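Local coordinates for phosphoribosylamine--glycine ligase (Thermotoga maritima, PDB 1VKZ), which catalyses the ATP-dependent joining of glycine to 5-phospho-beta-D-ribosylamine, giving N(1)-(5-phospho-beta-D-ribosyl)glycinamide, ADP and phosphate in de novo purine biosynthesis, at residues Pro130-Leu133 with Arg134-Lys138; Glu304-Val307 with Asn308-Glu312; Thr255-Gly258 with Val259-Gly263; Pro58-Gly61 with Glu62-Leu65; Asp243-Lys246 with Lys247-Leu251. One frame throughout, in Å; residues are numbered along the deposited sequence.

Contact 1. Residues Pro130-Leu133 with Arg134-Lys138; sequences PEEL and REKIK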
loop_
_atom_site.group_PDB
_atom_site.type_symbol
_atom_site.label_atom_id
_atom_site.label_comp_id
_atom_site.label_asym_id
_atom_site.label_seq_id
_atom_site.Cartn_x
_atom_site.Cartn_y
_atom_site.Cartn_z
ATOM N N PRO A 130 1.399 -19.136 -22.750
ATOM C CA PRO A 130 0.731 -20.300 -22.168
ATOM C C PRO A 130 1.462 -21.626 -22.369
ATOM O O PRO A 130 1.401 -22.505 -21.505
ATOM C CB PRO A 130 -0.602 -20.337 -22.911
ATOM C CG PRO A 130 -0.868 -18.930 -23.207
ATOM C CD PRO A 130 0.467 -18.351 -23.583
ATOM N N GLU A 131 2.114 -21.775 -23.518
ATOM C CA GLU A 131 2.969 -22.934 -23.783
ATOM C C GLU A 131 4.074 -23.053 -22.716
ATOM O O GLU A 131 4.299 -24.132 -22.156
ATOM C CB GLU A 131 3.586 -22.804 -25.179
ATOM C CG GLU A 131 4.348 -24.032 -25.658
ATOM C CD GLU A 131 5.459 -23.682 -26.637
ATOM O OE1 GLU A 131 6.272 -22.782 -26.308
ATOM O OE2 GLU A 131 5.522 -24.317 -27.723
ATOM N N GLU A 132 4.752 -21.943 -22.443
ATOM C CA GLU A 132 5.821 -21.923 -21.455
ATOM C C GLU A 132 5.252 -22.214 -20.062
ATOM O O GLU A 132 5.890 -22.903 -19.257
ATOM C CB GLU A 132 6.537 -20.567 -21.470
ATOM C CG GLU A 132 7.275 -20.264 -22.764
ATOM C CD GLU A 132 7.857 -18.859 -22.806
ATOM O OE1 GLU A 132 7.758 -18.126 -21.795
ATOM O OE2 GLU A 132 8.416 -18.481 -23.860
ATOM N N LEU A 133 4.053 -21.689 -19.792
ATOM C CA LEU A 133 3.354 -21.943 -18.540
ATOM C C LEU A 133 3.131 -23.445 -18.318
ATOM O O LEU A 133 3.302 -23.931 -17.203
ATOM C CB LEU A 133 2.021 -21.197 -18.531
ATOM C CG LEU A 133 1.166 -21.290 -17.259
ATOM C CD1 LEU A 133 1.963 -20.987 -16.013
ATOM C CD2 LEU A 133 0.003 -20.329 -17.363
ATOM N N ARG A 134 2.764 -24.172 -19.378
ATOM C CA ARG A 134 2.585 -25.637 -19.309
ATOM C C ARG A 134 3.893 -26.369 -19.002
ATOM O O ARG A 134 3.926 -27.270 -18.161
ATOM C CB ARG A 134 2.024 -26.198 -20.624
ATOM C CG ARG A 134 0.558 -25.892 -20.910
ATOM C CD ARG A 134 0.077 -26.396 -22.299
ATOM N NE ARG A 134 0.405 -25.456 -23.387
ATOM C CZ ARG A 134 0.571 -25.789 -24.678
ATOM N NH1 ARG A 134 0.447 -27.051 -25.098
ATOM N NH2 ARG A 134 0.868 -24.845 -25.567
ATOM N N GLU A 135 4.958 -25.993 -19.711
ATOM C CA GLU A 135 6.284 -26.579 -19.511
ATOM C C GLU A 135 6.809 -26.214 -18.131
ATOM O O GLU A 135 7.098 -27.089 -17.322
ATOM C CB GLU A 135 7.260 -26.091 -20.602
ATOM C CG GLU A 135 8.713 -26.571 -20.470
ATOM C CD GLU A 135 9.675 -25.517 -19.901
ATOM O OE1 GLU A 135 10.188 -24.680 -20.686
ATOM O OE2 GLU A 135 9.943 -25.535 -18.670
ATOM N N LYS A 136 6.901 -24.913 -17.865
ATOM C CA LYS A 136 7.561 -24.419 -16.663
ATOM C C LYS A 136 6.776 -24.688 -15.371
ATOM O O LYS A 136 7.357 -24.658 -14.281
ATOM C CB LYS A 136 7.904 -22.923 -16.816
ATOM C CG LYS A 136 8.864 -22.654 -17.996
ATOM C CD LYS A 136 9.079 -21.175 -18.243
ATOM C CE LYS A 136 9.785 -20.923 -19.581
ATOM N NZ LYS A 136 11.236 -20.715 -19.407
ATOM N N ILE A 137 5.477 -24.967 -15.472
ATOM C CA ILE A 137 4.706 -25.239 -14.265
ATOM C C ILE A 137 5.117 -26.580 -13.626
ATOM O O ILE A 137 5.014 -26.760 -12.408
ATOM C CB ILE A 137 3.168 -25.145 -14.525
ATOM C CG1 ILE A 137 2.433 -24.705 -13.251
ATOM C CG2 ILE A 137 2.603 -26.459 -15.099
ATOM C CD1 ILE A 137 2.868 -23.333 -12.746
ATOM N N LYS A 138 5.625 -27.495 -14.451
ATOM C CA LYS A 138 6.036 -28.829 -13.993
ATOM C C LYS A 138 7.203 -28.799 -13.006
ATOM O O LYS A 138 7.403 -29.766 -12.264
ATOM C CB LYS A 138 6.380 -29.741 -15.188
ATOM C CG LYS A 138 5.154 -30.246 -15.955
ATOM C CD LYS A 138 5.535 -31.057 -17.205
ATOM C CE LYS A 138 5.734 -30.156 -18.411
ATOM N NZ LYS A 138 6.082 -30.894 -19.653
#

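Contact 2. Residues Glu304-Val307 with Asn308-Glu312; sequences EGFV and NAVLE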
loop_
_atom_site.group_PDB
_atom_site.type_symbol
_atom_site.label_atom_id
_atom_site.label_comp_id
_atom_site.label_asym_id
_atom_site.label_seq_id
_atom_site.Cartn_x
_atom_site.Cartn_y
_atom_site.Cartn_z
ATOM N N GLU A 304 4.108 13.484 13.891
ATOM C CA GLU A 304 5.341 14.237 13.962
ATOM C C GLU A 304 6.521 13.539 13.304
ATOM O O GLU A 304 7.224 14.123 12.476
ATOM C CB GLU A 304 5.713 14.439 15.431
ATOM C CG GLU A 304 4.941 15.506 16.193
ATOM C CD GLU A 304 5.544 15.798 17.576
ATOM O OE1 GLU A 304 5.973 14.845 18.272
ATOM O OE2 GLU A 304 5.596 16.982 17.970
ATOM N N GLY A 305 6.749 12.296 13.710
ATOM C CA GLY A 305 7.927 11.543 13.324
ATOM C C GLY A 305 7.858 11.117 11.877
ATOM O O GLY A 305 8.860 11.134 11.175
ATOM N N PHE A 306 6.669 10.747 11.428
ATOM C CA PHE A 306 6.472 10.457 10.008
ATOM C C PHE A 306 6.830 11.702 9.180
ATOM O O PHE A 306 7.723 11.667 8.344
ATOM C CB PHE A 306 5.040 9.988 9.730
ATOM C CG PHE A 306 4.758 9.768 8.278
ATOM C CD1 PHE A 306 5.137 8.603 7.658
ATOM C CD2 PHE A 306 4.132 10.747 7.527
ATOM C CE1 PHE A 306 4.892 8.400 6.304
ATOM C CE2 PHE A 306 3.905 10.557 6.193
ATOM C CZ PHE A 306 4.293 9.358 5.576
ATOM N N VAL A 307 6.160 12.807 9.470
ATOM C CA VAL A 307 6.434 14.073 8.799
ATOM C C VAL A 307 7.910 14.432 8.780
ATOM O O VAL A 307 8.444 14.790 7.750
ATOM C CB VAL A 307 5.649 15.247 9.425
ATOM C CG1 VAL A 307 6.207 16.593 8.963
ATOM C CG2 VAL A 307 4.212 15.153 9.042
ATOM N N ASN A 308 8.561 14.351 9.921
ATOM C CA ASN A 308 9.978 14.685 9.980
ATOM C C ASN A 308 10.868 13.804 9.106
ATOM O O ASN A 308 11.755 14.302 8.413
ATOM C CB ASN A 308 10.448 14.683 11.423
ATOM C CG ASN A 308 10.012 15.946 12.180
ATOM O OD1 ASN A 308 9.641 16.975 11.582
ATOM N ND2 ASN A 308 10.088 15.880 13.495
ATOM N N ALA A 309 10.632 12.499 9.131
ATOM C CA ALA A 309 11.456 11.564 8.370
ATOM C C ALA A 309 11.278 11.795 6.856
ATOM O O ALA A 309 12.221 11.784 6.091
ATOM C CB ALA A 309 11.109 10.138 8.753
ATOM N N VAL A 310 10.056 12.089 6.449
ATOM C CA VAL A 310 9.770 12.398 5.062
ATOM C C VAL A 310 10.484 13.663 4.644
ATOM O O VAL A 310 11.009 13.745 3.561
ATOM C CB VAL A 310 8.260 12.523 4.858
ATOM C CG1 VAL A 310 7.927 13.035 3.492
ATOM C CG2 VAL A 310 7.640 11.152 5.028
ATOM N N LEU A 311 10.500 14.670 5.499
ATOM C CA LEU A 311 11.085 15.940 5.117
ATOM C C LEU A 311 12.584 15.801 5.055
ATOM O O LEU A 311 13.215 16.278 4.123
ATOM C CB LEU A 311 10.662 17.021 6.091
ATOM C CG LEU A 311 9.218 17.504 5.933
ATOM C CD1 LEU A 311 8.900 18.490 7.056
ATOM C CD2 LEU A 311 8.944 18.131 4.545
ATOM N N GLU A 312 13.149 15.135 6.048
ATOM C CA GLU A 312 14.565 14.888 6.087
ATOM C C GLU A 312 15.023 14.066 4.909
ATOM O O GLU A 312 16.060 14.349 4.334
ATOM C CB GLU A 312 14.949 14.188 7.393
ATOM C CG GLU A 312 14.986 15.142 8.567
ATOM C CD GLU A 312 15.768 16.414 8.230
ATOM O OE1 GLU A 312 16.782 16.322 7.487
ATOM O OE2 GLU A 312 15.359 17.508 8.688
#

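Contact 3. Residues Thr255-Gly258 with Val259-Gly263; sequences TLWG and VEKEG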
loop_
_atom_site.group_PDB
_atom_site.type_symbol
_atom_site.label_atom_id
_atom_site.label_comp_id
_atom_site.label_asym_id
_atom_site.label_seq_id
_atom_site.Cartn_x
_atom_site.Cartn_y
_atom_site.Cartn_z
ATOM N N THR A 255 18.569 -4.243 -1.510
ATOM C CA THR A 255 17.664 -3.628 -2.489
ATOM C C THR A 255 18.112 -2.239 -2.882
ATOM O O THR A 255 18.115 -1.891 -4.060
ATOM C CB THR A 255 16.247 -3.558 -1.920
ATOM O OG1 THR A 255 15.750 -4.885 -1.695
ATOM C CG2 THR A 255 15.266 -2.970 -2.944
ATOM N N LEU A 256 18.486 -1.433 -1.906
ATOM C CA LEU A 256 18.963 -0.082 -2.198
ATOM C C LEU A 256 20.317 -0.057 -2.880
ATOM O O LEU A 256 20.560 0.787 -3.767
ATOM C CB LEU A 256 18.977 0.752 -0.930
ATOM C CG LEU A 256 17.573 0.864 -0.357
ATOM C CD1 LEU A 256 17.579 1.640 0.937
ATOM C CD2 LEU A 256 16.652 1.483 -1.402
ATOM N N TRP A 257 21.212 -0.950 -2.470
ATOM C CA TRP A 257 22.495 -1.117 -3.168
ATOM C C TRP A 257 22.239 -1.478 -4.633
ATOM O O TRP A 257 22.824 -0.856 -5.541
ATOM C CB TRP A 257 23.393 -2.148 -2.472
ATOM C CG TRP A 257 24.479 -2.686 -3.331
ATOM C CD1 TRP A 257 24.669 -3.986 -3.690
ATOM C CD2 TRP A 257 25.507 -1.937 -3.975
ATOM N NE1 TRP A 257 25.758 -4.098 -4.515
ATOM C CE2 TRP A 257 26.288 -2.847 -4.711
ATOM C CE3 TRP A 257 25.836 -0.570 -4.027
ATOM C CZ2 TRP A 257 27.386 -2.441 -5.472
ATOM C CZ3 TRP A 257 26.922 -0.165 -4.791
ATOM C CH2 TRP A 257 27.681 -1.093 -5.495
ATOM N N GLY A 258 21.349 -2.443 -4.864
ATOM C CA GLY A 258 21.030 -2.860 -6.213
ATOM C C GLY A 258 20.538 -1.713 -7.073
ATOM O O GLY A 258 20.957 -1.580 -8.217
ATOM N N VAL A 259 19.677 -0.857 -6.520
ATOM C CA VAL A 259 19.222 0.368 -7.234
ATOM C C VAL A 259 20.400 1.279 -7.579
ATOM O O VAL A 259 20.488 1.799 -8.703
ATOM C CB VAL A 259 18.192 1.185 -6.418
ATOM C CG1 VAL A 259 17.750 2.437 -7.197
ATOM C CG2 VAL A 259 16.959 0.348 -6.050
ATOM N N GLU A 260 21.295 1.495 -6.618
ATOM C CA GLU A 260 22.452 2.342 -6.861
ATOM C C GLU A 260 23.336 1.708 -7.914
ATOM O O GLU A 260 23.761 2.383 -8.825
ATOM C CB GLU A 260 23.261 2.590 -5.592
ATOM C CG GLU A 260 22.901 3.868 -4.841
ATOM C CD GLU A 260 23.988 4.270 -3.827
ATOM O OE1 GLU A 260 25.071 3.597 -3.739
ATOM O OE2 GLU A 260 23.756 5.278 -3.109
ATOM N N LYS A 261 23.604 0.413 -7.793
ATOM C CA LYS A 261 24.375 -0.260 -8.802
ATOM C C LYS A 261 23.717 -0.255 -10.213
ATOM O O LYS A 261 24.424 -0.296 -11.222
ATOM C CB LYS A 261 24.740 -1.677 -8.361
ATOM C CG LYS A 261 25.788 -2.320 -9.285
ATOM C CD LYS A 261 26.967 -2.830 -8.519
ATOM C CE LYS A 261 28.031 -3.330 -9.442
ATOM N NZ LYS A 261 27.582 -4.466 -10.283
ATOM N N GLU A 262 22.384 -0.171 -10.293
ATOM C CA GLU A 262 21.731 0.065 -11.606
ATOM C C GLU A 262 21.875 1.516 -12.114
ATOM O O GLU A 262 21.537 1.801 -13.259
ATOM C CB GLU A 262 20.244 -0.358 -11.601
ATOM C CG GLU A 262 20.000 -1.865 -11.582
ATOM C CD GLU A 262 20.805 -2.628 -12.621
ATOM O OE1 GLU A 262 21.086 -2.052 -13.700
ATOM O OE2 GLU A 262 21.174 -3.803 -12.370
ATOM N N GLY A 263 22.381 2.422 -11.281
ATOM C CA GLY A 263 22.728 3.772 -11.703
ATOM C C GLY A 263 21.773 4.835 -11.213
ATOM O O GLY A 263 21.902 6.012 -11.567
#

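Contact 4. Residues Pro58-Gly61 with Glu62-Leu65; sequences PYEG and EKTL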
loop_
_atom_site.group_PDB
_atom_site.type_symbol
_atom_site.label_atom_id
_atom_site.label_comp_id
_atom_site.label_asym_id
_atom_site.label_seq_id
_atom_site.Cartn_x
_atom_site.Cartn_y
_atom_site.Cartn_z
ATOM N N PRO A 58 -8.031 19.719 -8.789
ATOM C CA PRO A 58 -7.990 18.671 -9.795
ATOM C C PRO A 58 -6.568 18.341 -10.234
ATOM O O PRO A 58 -5.742 19.239 -10.404
ATOM C CB PRO A 58 -8.797 19.264 -10.965
ATOM C CG PRO A 58 -8.796 20.741 -10.746
ATOM C CD PRO A 58 -8.751 20.922 -9.259
ATOM N N TYR A 59 -6.285 17.055 -10.400
ATOM C CA TYR A 59 -5.001 16.624 -10.939
ATOM C C TYR A 59 -5.119 16.547 -12.468
ATOM O O TYR A 59 -6.085 16.002 -13.010
ATOM C CB TYR A 59 -4.590 15.275 -10.343
ATOM C CG TYR A 59 -3.254 14.790 -10.854
ATOM C CD1 TYR A 59 -2.081 15.422 -10.478
ATOM C CD2 TYR A 59 -3.177 13.708 -11.731
ATOM C CE1 TYR A 59 -0.852 14.996 -10.944
ATOM C CE2 TYR A 59 -1.950 13.267 -12.227
ATOM C CZ TYR A 59 -0.784 13.918 -11.828
ATOM O OH TYR A 59 0.436 13.487 -12.309
ATOM N N GLU A 60 -4.138 17.094 -13.168
ATOM C CA GLU A 60 -4.180 17.125 -14.626
ATOM C C GLU A 60 -2.790 16.828 -15.208
ATOM O O GLU A 60 -2.329 17.495 -16.151
ATOM C CB GLU A 60 -4.741 18.479 -15.100
ATOM C CG GLU A 60 -6.227 18.680 -14.778
ATOM C CD GLU A 60 -6.709 20.100 -15.037
ATOM O OE1 GLU A 60 -6.364 20.990 -14.233
ATOM O OE2 GLU A 60 -7.435 20.326 -16.037
ATOM N N GLY A 61 -2.132 15.818 -14.628
ATOM C CA GLY A 61 -0.832 15.347 -15.115
ATOM C C GLY A 61 0.286 16.370 -14.991
ATOM O O GLY A 61 0.369 17.104 -14.001
ATOM N N GLU A 62 1.143 16.406 -16.004
ATOM C CA GLU A 62 2.261 17.348 -16.070
ATOM C C GLU A 62 1.868 18.831 -15.904
ATOM O O GLU A 62 2.700 19.639 -15.486
ATOM C CB GLU A 62 3.028 17.187 -17.395
ATOM C CG GLU A 62 4.218 16.237 -17.354
ATOM C CD GLU A 62 5.232 16.533 -18.460
ATOM O OE1 GLU A 62 4.810 16.981 -19.555
ATOM O OE2 GLU A 62 6.452 16.337 -18.244
ATOM N N LYS A 63 0.635 19.195 -16.256
ATOM C CA LYS A 63 0.170 20.579 -16.090
ATOM C C LYS A 63 0.059 20.914 -14.595
ATOM O O LYS A 63 0.419 22.010 -14.157
ATOM C CB LYS A 63 -1.178 20.788 -16.799
ATOM C CG LYS A 63 -1.570 22.258 -17.012
ATOM C CD LYS A 63 -3.091 22.454 -16.939
ATOM C CE LYS A 63 -3.810 22.072 -18.235
ATOM N NZ LYS A 63 -4.192 23.265 -19.054
ATOM N N THR A 64 -0.436 19.954 -13.823
ATOM C CA THR A 64 -0.519 20.084 -12.378
ATOM C C THR A 64 0.855 20.231 -11.743
ATOM O O THR A 64 1.055 21.092 -10.884
ATOM C CB THR A 64 -1.207 18.854 -11.792
ATOM O OG1 THR A 64 -2.601 18.876 -12.137
ATOM C CG2 THR A 64 -1.157 18.855 -10.244
ATOM N N LEU A 65 1.787 19.393 -12.187
ATOM C CA LEU A 65 3.099 19.276 -11.573
ATOM C C LEU A 65 4.120 20.319 -12.044
ATOM O O LEU A 65 4.993 20.726 -11.266
ATOM C CB LEU A 65 3.635 17.864 -11.790
ATOM C CG LEU A 65 2.813 16.796 -11.069
ATOM C CD1 LEU A 65 2.904 15.447 -11.749
ATOM C CD2 LEU A 65 3.240 16.681 -9.642
#

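Contact 5. Residues Asp243-Lys246 with Lys247-Leu251; sequences DTIK and KIEEL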
loop_
_atom_site.group_PDB
_atom_site.type_symbol
_atom_site.label_atom_id
_atom_site.label_comp_id
_atom_site.label_asym_id
_atom_site.label_seq_id
_atom_site.Cartn_x
_atom_site.Cartn_y
_atom_site.Cartn_z
ATOM N N ASP A 243 16.120 -10.050 15.612
ATOM C CA ASP A 243 16.829 -10.839 14.593
ATOM C C ASP A 243 16.095 -10.800 13.240
ATOM O O ASP A 243 16.714 -10.632 12.181
ATOM C CB ASP A 243 17.063 -12.279 15.080
ATOM C CG ASP A 243 15.909 -12.815 15.910
ATOM O OD1 ASP A 243 14.770 -12.795 15.380
ATOM O OD2 ASP A 243 16.042 -13.259 17.088
ATOM N N THR A 244 14.772 -10.913 13.290
ATOM C CA THR A 244 13.933 -10.741 12.118
ATOM C C THR A 244 14.044 -9.338 11.527
ATOM O O THR A 244 14.198 -9.170 10.315
ATOM C CB THR A 244 12.480 -11.047 12.487
ATOM O OG1 THR A 244 12.371 -12.394 12.982
ATOM C CG2 THR A 244 11.574 -11.007 11.250
ATOM N N ILE A 245 14.007 -8.325 12.383
ATOM C CA ILE A 245 14.210 -6.943 11.923
ATOM C C ILE A 245 15.579 -6.761 11.297
ATOM O O ILE A 245 15.694 -6.119 10.268
ATOM C CB ILE A 245 14.007 -5.921 13.075
ATOM C CG1 ILE A 245 12.538 -5.891 13.503
ATOM C CG2 ILE A 245 14.462 -4.524 12.652
ATOM C CD1 ILE A 245 12.290 -5.080 14.762
ATOM N N LYS A 246 16.632 -7.312 11.900
ATOM C CA LYS A 246 17.957 -7.160 11.287
ATOM C C LYS A 246 18.036 -7.770 9.877
ATOM O O LYS A 246 18.658 -7.206 8.977
ATOM C CB LYS A 246 19.065 -7.705 12.197
ATOM C CG LYS A 246 20.464 -7.358 11.679
ATOM C CD LYS A 246 21.457 -6.990 12.782
ATOM C CE LYS A 246 21.579 -5.470 12.960
ATOM N NZ LYS A 246 22.584 -5.139 14.023
ATOM N N LYS A 247 17.389 -8.915 9.691
ATOM C CA LYS A 247 17.288 -9.535 8.363
ATOM C C LYS A 247 16.466 -8.698 7.403
ATOM O O LYS A 247 16.777 -8.647 6.218
ATOM C CB LYS A 247 16.680 -10.938 8.481
ATOM C CG LYS A 247 17.570 -11.913 9.233
ATOM C CD LYS A 247 16.907 -13.271 9.378
ATOM C CE LYS A 247 17.623 -14.125 10.399
ATOM N NZ LYS A 247 17.047 -15.505 10.447
ATOM N N ILE A 248 15.420 -8.051 7.928
ATOM C CA ILE A 248 14.570 -7.148 7.155
ATOM C C ILE A 248 15.346 -5.939 6.711
ATOM O O ILE A 248 15.184 -5.475 5.576
ATOM C CB ILE A 248 13.296 -6.732 7.953
ATOM C CG1 ILE A 248 12.280 -7.887 7.935
ATOM C CG2 ILE A 248 12.630 -5.526 7.325
ATOM C CD1 ILE A 248 10.999 -7.656 8.761
ATOM N N GLU A 249 16.175 -5.423 7.619
ATOM C CA GLU A 249 17.076 -4.309 7.330
ATOM C C GLU A 249 18.038 -4.647 6.206
ATOM O O GLU A 249 18.324 -3.822 5.353
ATOM C CB GLU A 249 17.907 -3.977 8.563
ATOM C CG GLU A 249 17.157 -3.266 9.679
ATOM C CD GLU A 249 18.072 -2.881 10.840
ATOM O OE1 GLU A 249 18.837 -3.749 11.320
ATOM O OE2 GLU A 249 18.021 -1.709 11.291
ATOM N N GLU A 250 18.535 -5.878 6.237
ATOM C CA GLU A 250 19.486 -6.371 5.255
ATOM C C GLU A 250 18.839 -6.485 3.887
ATOM O O GLU A 250 19.494 -6.240 2.884
ATOM C CB GLU A 250 20.047 -7.719 5.719
ATOM C CG GLU A 250 21.119 -8.319 4.825
ATOM C CD GLU A 250 21.802 -9.535 5.456
ATOM O OE1 GLU A 250 22.161 -9.477 6.673
ATOM O OE2 GLU A 250 21.997 -10.546 4.731
ATOM N N LEU A 251 17.551 -6.840 3.848
ATOM C CA LEU A 251 16.779 -6.827 2.590
ATOM C C LEU A 251 16.680 -5.429 2.003
ATOM O O LEU A 251 16.816 -5.251 0.778
ATOM C CB LEU A 251 15.375 -7.410 2.794
ATOM C CG LEU A 251 15.298 -8.929 2.941
ATOM C CD1 LEU A 251 13.849 -9.400 3.245
ATOM C CD2 LEU A 251 15.884 -9.635 1.710
#

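Contact 1. Residues Pro130-Leu133 with Arg134-Lys138
Glu132 and Lys136, one turn apart, lie side by side and point the same way, Lys136 CE resting 3.8 Å from Glu132 CB. They belong to helix 130-137 of the ATP-grasp domain, an alpha helix laid against an antiparallel sheet. The touch is between methylenes: Glu132 OE1 and Lys136 NZ remain 4.9 Å apart, and OE1 takes its hydrogen bond from Glu128 N, just ahead of the helix, and not from the lysine. On the exposed flank Arg134 doubles back along the first turn. Its CG is anti to the carbonyl carbon (chi1 -72°), and a bend at chi3 sets NH2 3.4 Å from Glu131 CB, while Pro130 O lies near the guanidinium plane at its edge. This is not a salt bridge, since Glu131 OE2 and Arg134 NH2 are 5.2 Å apart and the two flat groups are turned 42° from each other. The buried flank is apolar: Leu133 and Ile137 run alongside each other, their CD1 atoms 4.1 Å apart. Further out, both lie on Ile146 and Ile188 of the sheet, and Leu133 also meets Ile174 of helix 163-175. Between the backbones of this apolar pair, Ile137 N bonds Leu133 O at 3.0 Å from above the carbonyl plane, 39° out of it.

Contact 2. Residues Glu304-Val307 with Asn308-Glu312
Phe306 O and Val310 N form the straightest of four successive i to i+4 backbone bonds here, 3.0 Å long with an N-H...O angle of 167°, in a regular alpha helix. The side chains of the same two residues also meet. With CG anti to the backbone nitrogen (chi1 176°), the Phe306 ring turns one face to Val310. The CG2 branch of Val310 does the touching, as a CH-pi contact 4.0 Å from the ring centroid. It sits over the CZ end of the face rather than the middle, with CZ 3.8 Å away. One residue further round the helix, Val307 and Leu311 lie side by side, Val307 CG1 reaching Leu311 CD1 at 3.8 Å. Phe306, Val307 and Val310 face helix 25-36 of the Rossmann-like N domain, against which helix 303-315 packs: Phe306 meets Ile30, Val307 meets Ala33 and Phe34, and Val310 meets Phe34, while Leu311 lies on Tyr39 in a loop. Toward solvent, Asn308 folds its amide back beside the carbonyl of Glu304, CG lying 3.3 Å from Glu304 O, while Asn308 N bonds that oxygen at 2.9 Å. Near the start of the helix, Gly305 N is held by Asn302 OD1.

Contact 3. Residues Thr255-Gly258 with Val259-Gly263
Trp257 presents one face of its indole to Lys261, whose CB sits over the six-membered ring, the rest of the chain running out past its CZ2 rim. Lys261 CB stands 4.1 Å from that ring's centroid and 13° off its normal, a CH-pi contact displaced toward the rim. Further along the chain Lys261 CD is modelled 3.1 Å from Trp257 CZ2, too close to be taken literally, after which the end of the lysine leads away. The tryptophan can lie across the lysine because its CG is anti to the backbone nitrogen (chi1 161°), tilting the indole toward the following turn. At the indole's edge, near its plane, is Glu260 OE1, 4.2 Å from Trp257 CE3; this oxygen forms a salt bridge with Arg206, itself in touch with the tryptophan. Beneath the ring the backbone bond from Lys261 N to Trp257 O is short at 2.7 Å and almost straight. This is the last part of helix 242-261 in the ATP-grasp domain, closed by a Schellman motif. Gly263, at a phi of 107°, turns its N-H back to Glu260 O at 2.8 Å, with a weak second bond to Val259 O. Glu262 OE2 ties the same end to Lys116 and Tyr117. On the buried flank Val259 CG2 packs 3.2 Å from Thr255 O, and Thr255 OG1 bonds Tyr286 OH, its side chain about 11 Å from those of Glu285 and Asn287, the predicted magnesium ligands.

Contact 4. Residues Pro58-Gly61 with Glu62-Leu65
Thr64 turns OG1 anti to its carbonyl carbon (chi1 -71°), aiming it back at Glu60 N, while Tyr59, with CG anti to the backbone nitrogen (chi1 -179°), brings its ring to the threonine's methyl. Glu60 N gives a hydrogen bond of 2.6 Å to Thr64 OG1, and Thr64 CG2 lies 3.6 Å from Tyr59 CD1, the two side chains crossing at about a right angle. A valine in place of Thr64 would probably leave the Glu60 N-H without its acceptor and let the loop before the helix drift. Gly61 is the N-cap residue, with positive phi; its carbonyl O receives Leu65 N at 3.2 Å, in the carbonyl plane, and a weaker bond from Thr64 N. Gly61 N stands 3.5 Å above one face of the Tyr59 ring, toward the rim. At the ring's edge, in plane, Leu65 CD1 comes within 3.2 Å of Tyr59 OH, a close fit. This turn, with Gly61 at the N-cap position, leads from edge strand 55-56 of the N domain's parallel sheet into helix 62-66. There Tyr59 and Leu65 both rest on Leu21 of strand 17-22 and on Val83, and Thr64 touches Tyr44.

Contact 5. Residues Asp243-Lys246 with Lys247-Leu251
Glu249 meets Lys246 through one oxygen of its carboxylate: OE1 lies 3.5 Å from Lys246 CA and 3.6 Å from Lys246 CE, and the two side chains slant across each other. The flat groups are carboxylates on helix 242-261, an amphipathic alpha helix of the ATP-grasp domain packed on the antiparallel sheet that includes strands 269-277 and 280-287. In the carboxylate of Asp243, at the start of the segment, OD1 accepts weak bonds from Thr244 N and Thr244 OG1. Lys246 reaches Glu249 by a bent route: its CG is anti to the backbone nitrogen (chi1 -171°), and turns at chi2 and chi3 bring CE round to the acid. The charges stay short of a salt bridge, with Lys246 NZ 4.8 Å from Glu249 OE1. An alanine in place of Glu249 would probably leave the Lys246 ammonium without this nearby acidic charge and its methylenes free to turn. On the flank against the sheet, Thr244 CG2 and Ile248 CD1 approach to 4.2 Å, Thr244 lying on Leu276 and Ile248 on Leu274; the Ile248 side chain is about 4 Å from that of Leu197, in the predicted ATP-binding region. Lys247 runs back, extended, along the preceding turn, and its NZ bonds Gly279 O in the turn joining the two strands. Along the way Lys247 CG lies 3.3 Å from Asp243 O, the oxygen that also takes Lys247 N.

Along the chain the order is contact 4, contact 1, contact 5, contact 3, contact 2. Contacts 3 and 5 share helix 242-261, their centres about 18 Å apart, one toward its start and the other at its end. Contact 4 alone belongs to the Rossmann-like N domain; the others fall in the ATP-grasp range. Contact 1, on the helix laid over the sheet of strands 124-127 and 144-148, is most distant from contact 2, about 47 Å between centres, on opposite sides of the chain's centre. Contact 2 lies on helix 303-315, which packs against helix 25-36 of the N domain, so the set samples the N domain and the ATP-grasp part without any two touching except by sequence.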